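Nitroreductase family protein (Lactobacillus plantarum, PDB 4QLX) is an FMN-binding enone reductase in the saturation pathway of polyunsaturated fatty acids, probably using NADH to turn 10-oxo-(11E)-octadecenoate into 10-oxooctadecanoate. Local coordinates at residues A[37-42]-A[62-67]; A[91-96]-A[149-154]. One frame throughout, in Å; residues are numbered along the deposited sequence.

Contact 1. Residues A[37-42]-A[62-67]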
loop_
_atom_site.group_PDB
_atom_site.type_symbol
_atom_site.label_atom_id
_atom_site.label_comp_id
_atom_site.label_asym_id
_atom_site.label_seq_id
_atom_site.Cartn_x
_atom_site.Cartn_y
_atom_site.Cartn_z
ATOM N N ASP A 37 16.055 3.731 -16.680
ATOM C CA ASP A 37 16.851 3.039 -15.678
ATOM C C ASP A 37 16.400 3.451 -14.279
ATOM O O ASP A 37 16.283 2.608 -13.389
ATOM C CB ASP A 37 18.340 3.310 -15.883
ATOM C CG ASP A 37 18.850 2.734 -17.197
ATOM O OD1 ASP A 37 18.218 1.780 -17.708
ATOM O OD2 ASP A 37 19.862 3.242 -17.725
ATOM N N GLU A 38 16.117 4.736 -14.079
ATOM C CA GLU A 38 15.598 5.148 -12.775
ATOM C C GLU A 38 14.176 4.623 -12.566
ATOM O O GLU A 38 13.808 4.256 -11.445
ATOM C CB GLU A 38 15.636 6.667 -12.593
ATOM C CG GLU A 38 15.207 7.088 -11.182
ATOM C CD GLU A 38 15.358 8.567 -10.905
ATOM O OE1 GLU A 38 15.463 9.357 -11.865
ATOM O OE2 GLU A 38 15.375 8.946 -9.716
ATOM N N LEU A 39 13.384 4.553 -13.632
ATOM C CA LEU A 39 12.044 3.987 -13.511
ATOM C C LEU A 39 12.116 2.531 -13.052
ATOM O O LEU A 39 11.325 2.103 -12.207
ATOM C CB LEU A 39 11.275 4.076 -14.832
ATOM C CG LEU A 39 10.742 5.450 -15.263
ATOM C CD1 LEU A 39 10.129 5.331 -16.658
ATOM C CD2 LEU A 39 9.707 5.990 -14.284
ATOM N N GLN A 40 13.061 1.781 -13.615
ATOM C CA GLN A 40 13.254 0.372 -13.250
ATOM C C GLN A 40 13.693 0.254 -11.805
ATOM O O GLN A 40 13.297 -0.673 -11.098
ATOM C CB GLN A 40 14.301 -0.294 -14.149
ATOM C CG GLN A 40 13.881 -0.463 -15.579
ATOM C CD GLN A 40 14.894 -1.263 -16.391
ATOM O OE1 GLN A 40 16.115 -1.049 -16.305
ATOM N NE2 GLN A 40 14.391 -2.187 -17.183
ATOM N N LYS A 41 14.549 1.181 -11.387
ATOM C CA LYS A 41 15.004 1.245 -10.008
ATOM C C LYS A 41 13.842 1.485 -9.029
ATOM O O LYS A 41 13.746 0.817 -8.001
ATOM C CB LYS A 41 16.057 2.341 -9.852
ATOM C CG LYS A 41 17.128 2.012 -8.837
ATOM C CD LYS A 41 17.909 0.777 -9.287
ATOM C CE LYS A 41 18.530 0.045 -8.109
ATOM N NZ LYS A 41 18.999 -1.324 -8.501
ATOM N N MET A 42 12.960 2.430 -9.362
ATOM C CA MET A 42 11.807 2.750 -8.517
ATOM C C MET A 42 10.824 1.592 -8.431
ATOM O O MET A 42 10.282 1.303 -7.360
ATOM C CB MET A 42 11.093 4.014 -9.032
ATOM C CG MET A 42 11.934 5.264 -8.892
ATOM S SD MET A 42 11.050 6.811 -9.223
ATOM C CE MET A 42 10.629 6.614 -10.941
ATOM N N VAL A 62 5.006 -0.005 -18.359
ATOM C CA VAL A 62 5.500 1.367 -18.335
ATOM C C VAL A 62 5.130 2.075 -19.628
ATOM O O VAL A 62 5.458 1.615 -20.728
ATOM C CB VAL A 62 7.016 1.435 -18.137
ATOM C CG1 VAL A 62 7.500 2.905 -18.194
ATOM C CG2 VAL A 62 7.422 0.782 -16.819
ATOM N N VAL A 63 4.432 3.194 -19.473
ATOM C CA VAL A 63 3.993 4.018 -20.583
ATOM C C VAL A 63 4.737 5.343 -20.490
ATOM O O VAL A 63 4.505 6.107 -19.556
ATOM C CB VAL A 63 2.471 4.250 -20.526
ATOM C CG1 VAL A 63 1.993 5.056 -21.726
ATOM C CG2 VAL A 63 1.739 2.921 -20.447
ATOM N N ASP A 64 5.660 5.613 -21.411
ATOM C CA ASP A 64 6.441 6.848 -21.296
ATOM C C ASP A 64 6.836 7.501 -22.639
ATOM O O ASP A 64 7.770 8.305 -22.689
ATOM C CB ASP A 64 7.701 6.585 -20.472
ATOM C CG ASP A 64 8.725 5.770 -21.232
ATOM O OD1 ASP A 64 8.337 5.086 -22.207
ATOM O OD2 ASP A 64 9.912 5.811 -20.851
ATOM N N THR A 65 6.144 7.136 -23.710
ATOM C CA THR A 65 6.371 7.757 -25.011
ATOM C C THR A 65 5.054 8.312 -25.533
ATOM O O THR A 65 3.977 7.835 -25.148
ATOM C CB THR A 65 6.970 6.760 -26.052
ATOM O OG1 THR A 65 5.938 5.907 -26.558
ATOM C CG2 THR A 65 8.091 5.933 -25.445
ATOM N N PRO A 66 5.123 9.332 -26.409
ATOM C CA PRO A 66 3.870 9.876 -26.944
ATOM C C PRO A 66 3.007 8.818 -27.627
ATOM O O PRO A 66 1.785 8.820 -27.462
ATOM C CB PRO A 66 4.356 10.929 -27.946
ATOM C CG PRO A 66 5.660 11.401 -27.366
ATOM C CD PRO A 66 6.291 10.152 -26.786
ATOM N N GLU A 67 3.643 7.897 -28.348
ATOM C CA GLU A 67 2.925 6.837 -29.044
ATOM C C GLU A 67 2.297 5.835 -28.063
ATOM O O GLU A 67 1.185 5.344 -28.272
ATOM C CB GLU A 67 3.865 6.109 -30.013
ATOM C CG GLU A 67 4.504 7.004 -31.083
ATOM C CD GLU A 67 5.745 7.744 -30.584
ATOM O OE1 GLU A 67 6.203 7.448 -29.462
ATOM O OE2 GLU A 67 6.266 8.616 -31.317
#
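Leu39 of helix segment 37-42 faces Val62 near the end of strand 58-63, their CA atoms 8.5 Å apart, while the chain beyond Val63 leaves the strand for helix 66-72. One methyl of the leucine carries the whole contact: Leu39 CD1 lies 3.9 Å from Val62 CG1, and the two side chains meet at a slant. The CB of Leu39 already points toward the strand; with chi1 -74° and chi2 175°, CD1 extends onward to the valine. On the strand side, Val62 turns CG1 anti to its own N (chi1 177°) and offers that branch to the leucine. Val62 also packs on Ile43, one turn further along helix 36-46, while Leu39 rests on Ile34 and Ala89 as well, so the helix is seated on the strand 58-63 edge of the sheet and on the start of strand 89-96. Val63 points the other way, to Ala68, Lys69 and Phe72 of helix 66-72. The second touch is looser and mixed in character: Leu39 CD1 approaches Asp64 OD2 at 4.2 Å, apolar methyl beside carboxylate oxygen. Both oxygens of that carboxylate are hydrogen-bonded just outside the two segments, and OD1 makes a salt bridge to Arg36 NH2 at the beginning of the same helix. Between the two segments themselves the attraction is therefore dispersive, a buried leucine methyl against a partly exposed valine, and it imposes little direction of its own. Directionality comes from the flanking ionic pair, which ties the first turn of the helix to the loop after the strand; the nearby arginine would be expected to favour the ionised form of Asp64.

Contact 2. Residues A[91-96]-A[149-154]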
loop_
_atom_site.group_PDB
_atom_site.type_symbol
_atom_site.label_atom_id
_atom_site.label_comp_id
_atom_site.label_asym_id
_atom_site.label_seq_id
_atom_site.Cartn_x
_atom_site.Cartn_y
_atom_site.Cartn_z
ATOM N N VAL A 91 3.063 4.115 -14.767
ATOM C CA VAL A 91 3.298 2.709 -14.503
ATOM C C VAL A 91 1.951 2.064 -14.220
ATOM O O VAL A 91 1.345 2.297 -13.158
ATOM C CB VAL A 91 4.262 2.504 -13.337
ATOM C CG1 VAL A 91 4.396 1.015 -12.999
ATOM C CG2 VAL A 91 5.616 3.122 -13.667
ATOM N N PHE A 92 1.451 1.285 -15.176
ATOM C CA PHE A 92 0.184 0.618 -14.941
ATOM C C PHE A 92 0.399 -0.733 -14.281
ATOM O O PHE A 92 1.279 -1.500 -14.688
ATOM C CB PHE A 92 -0.631 0.432 -16.224
ATOM C CG PHE A 92 -2.049 0.051 -15.941
ATOM C CD1 PHE A 92 -3.015 1.031 -15.741
ATOM C CD2 PHE A 92 -2.400 -1.282 -15.775
ATOM C CE1 PHE A 92 -4.312 0.688 -15.427
ATOM C CE2 PHE A 92 -3.698 -1.636 -15.460
ATOM C CZ PHE A 92 -4.656 -0.662 -15.283
ATOM N N ILE A 93 -0.423 -1.027 -13.277
ATOM C CA ILE A 93 -0.282 -2.259 -12.525
ATOM C C ILE A 93 -1.456 -3.191 -12.801
ATOM O O ILE A 93 -2.620 -2.821 -12.662
ATOM C CB ILE A 93 -0.151 -1.987 -11.001
ATOM C CG1 ILE A 93 0.868 -0.866 -10.761
ATOM C CG2 ILE A 93 0.292 -3.268 -10.265
ATOM C CD1 ILE A 93 0.949 -0.381 -9.306
ATOM N N ALA A 94 -1.134 -4.403 -13.234
ATOM C CA ALA A 94 -2.151 -5.409 -13.480
ATOM C C ALA A 94 -1.882 -6.595 -12.558
ATOM O O ALA A 94 -0.742 -6.845 -12.186
ATOM C CB ALA A 94 -2.152 -5.834 -14.936
ATOM N N GLY A 95 -2.934 -7.311 -12.182
ATOM C CA GLY A 95 -2.802 -8.434 -11.275
ATOM C C GLY A 95 -2.580 -9.717 -12.045
ATOM O O GLY A 95 -3.178 -9.925 -13.098
ATOM N N ASP A 96 -1.706 -10.565 -11.523
ATOM C CA ASP A 96 -1.370 -11.841 -12.156
ATOM C C ASP A 96 -2.141 -12.976 -11.488
ATOM O O ASP A 96 -1.776 -13.436 -10.410
ATOM C CB ASP A 96 0.140 -12.087 -12.077
ATOM C CG ASP A 96 0.576 -13.382 -12.762
ATOM O OD1 ASP A 96 -0.269 -14.076 -13.374
ATOM O OD2 ASP A 96 1.781 -13.695 -12.700
ATOM N N SER A 149 -2.152 -3.407 -5.044
ATOM C CA SER A 149 -2.443 -2.180 -4.313
ATOM C C SER A 149 -1.325 -1.870 -3.326
ATOM O O SER A 149 -0.967 -0.712 -3.145
ATOM C CB SER A 149 -3.797 -2.298 -3.590
ATOM O OG SER A 149 -4.834 -2.623 -4.509
ATOM N N VAL A 150 -0.756 -2.888 -2.677
ATOM C CA VAL A 150 0.304 -2.573 -1.721
ATOM C C VAL A 150 1.591 -2.191 -2.442
ATOM O O VAL A 150 2.350 -1.357 -1.935
ATOM C CB VAL A 150 0.594 -3.724 -0.713
ATOM C CG1 VAL A 150 -0.662 -4.054 0.104
ATOM C CG2 VAL A 150 1.154 -4.979 -1.411
ATOM N N VAL A 151 1.858 -2.780 -3.611
ATOM C CA VAL A 151 3.054 -2.378 -4.345
ATOM C C VAL A 151 2.815 -0.988 -4.960
ATOM O O VAL A 151 3.740 -0.177 -5.055
ATOM C CB VAL A 151 3.476 -3.428 -5.434
ATOM C CG1 VAL A 151 2.599 -3.340 -6.677
ATOM C CG2 VAL A 151 4.933 -3.224 -5.835
ATOM N N GLY A 152 1.572 -0.694 -5.338
ATOM C CA GLY A 152 1.238 0.631 -5.860
ATOM C C GLY A 152 1.431 1.723 -4.824
ATOM O O GLY A 152 1.967 2.807 -5.103
ATOM N N MET A 153 0.973 1.438 -3.612
ATOM C CA MET A 153 1.181 2.343 -2.486
ATOM C C MET A 153 2.673 2.569 -2.242
ATOM O O MET A 153 3.095 3.687 -2.005
ATOM C CB MET A 153 0.512 1.790 -1.215
ATOM C CG MET A 153 0.529 2.781 -0.012
ATOM S SD MET A 153 -0.399 4.312 -0.295
ATOM C CE MET A 153 0.918 5.530 -0.369
ATOM N N GLN A 154 3.489 1.519 -2.312
ATOM C CA GLN A 154 4.915 1.736 -2.093
ATOM C C GLN A 154 5.501 2.565 -3.235
ATOM O O GLN A 154 6.370 3.393 -3.000
ATOM C CB GLN A 154 5.672 0.407 -1.915
ATOM C CG GLN A 154 5.404 -0.205 -0.533
ATOM C CD GLN A 154 6.618 -0.893 0.086
ATOM O OE1 GLN A 154 6.833 -0.813 1.300
ATOM N NE2 GLN A 154 7.420 -1.569 -0.744
#
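Ile93 meets Val151 and Gly152 of helix 137-161 midway along a strand whose alternate side chains serve different layers. Before it, Val91 packs on Phe60 of the neighbouring strand, and Phe92 turns its ring to the other face of the sheet, among Ile172, Met177 and Leu181. Ile93 then sends both branches to the helix. Its CD1 sits 3.6 Å from Gly152 CA and 4.0 Å from Gly152 N, so the methyl lies directly against helix backbone where the glycine has no side chain to keep it off. With CG1 swung to the side of the backbone N (chi1 -47°), CG2 is left opposite that N and comes within 4.3 Å of Val151 CG1. Phe60 and Ile194, from the strands flanking 89-96, close in on the same isoleucine. This is the sheet-on-helix core of the nitroreductase fold: the long helix lies over the antiparallel sheet and also faces the dimer partner, Ser149 packing on Ser149 of the second subunit and Val150 on its Met153. Beyond Ile93, Ala94 returns to the Phe92 face and touches Ile178 and Leu183, and Asp96 ends the strand with OD1 in a salt bridge to Arg187 NE and accepting the Gln98 N-H.

Contacts 1 and 2 seat two different helices, 36-46 and 137-161, on the same face of one antiparallel sheet, in which strands 58-63 and 89-96 are neighbours. Their centres are 15 Å apart and their nearest atoms about 4 Å, without touching. Strand 58-63 is common to both, bearing Val62 in contact 1 and, two residues earlier, Phe60 beside Ile93 and Val151. The two follow one another in sequence, both segments of contact 1 preceding those of contact 2. Contact 1 is remote from the flavin and product pockets, whereas contact 2 is nearer the flavin, with the Val151 side chain about 7 Å from that of FMN-binding Ser51.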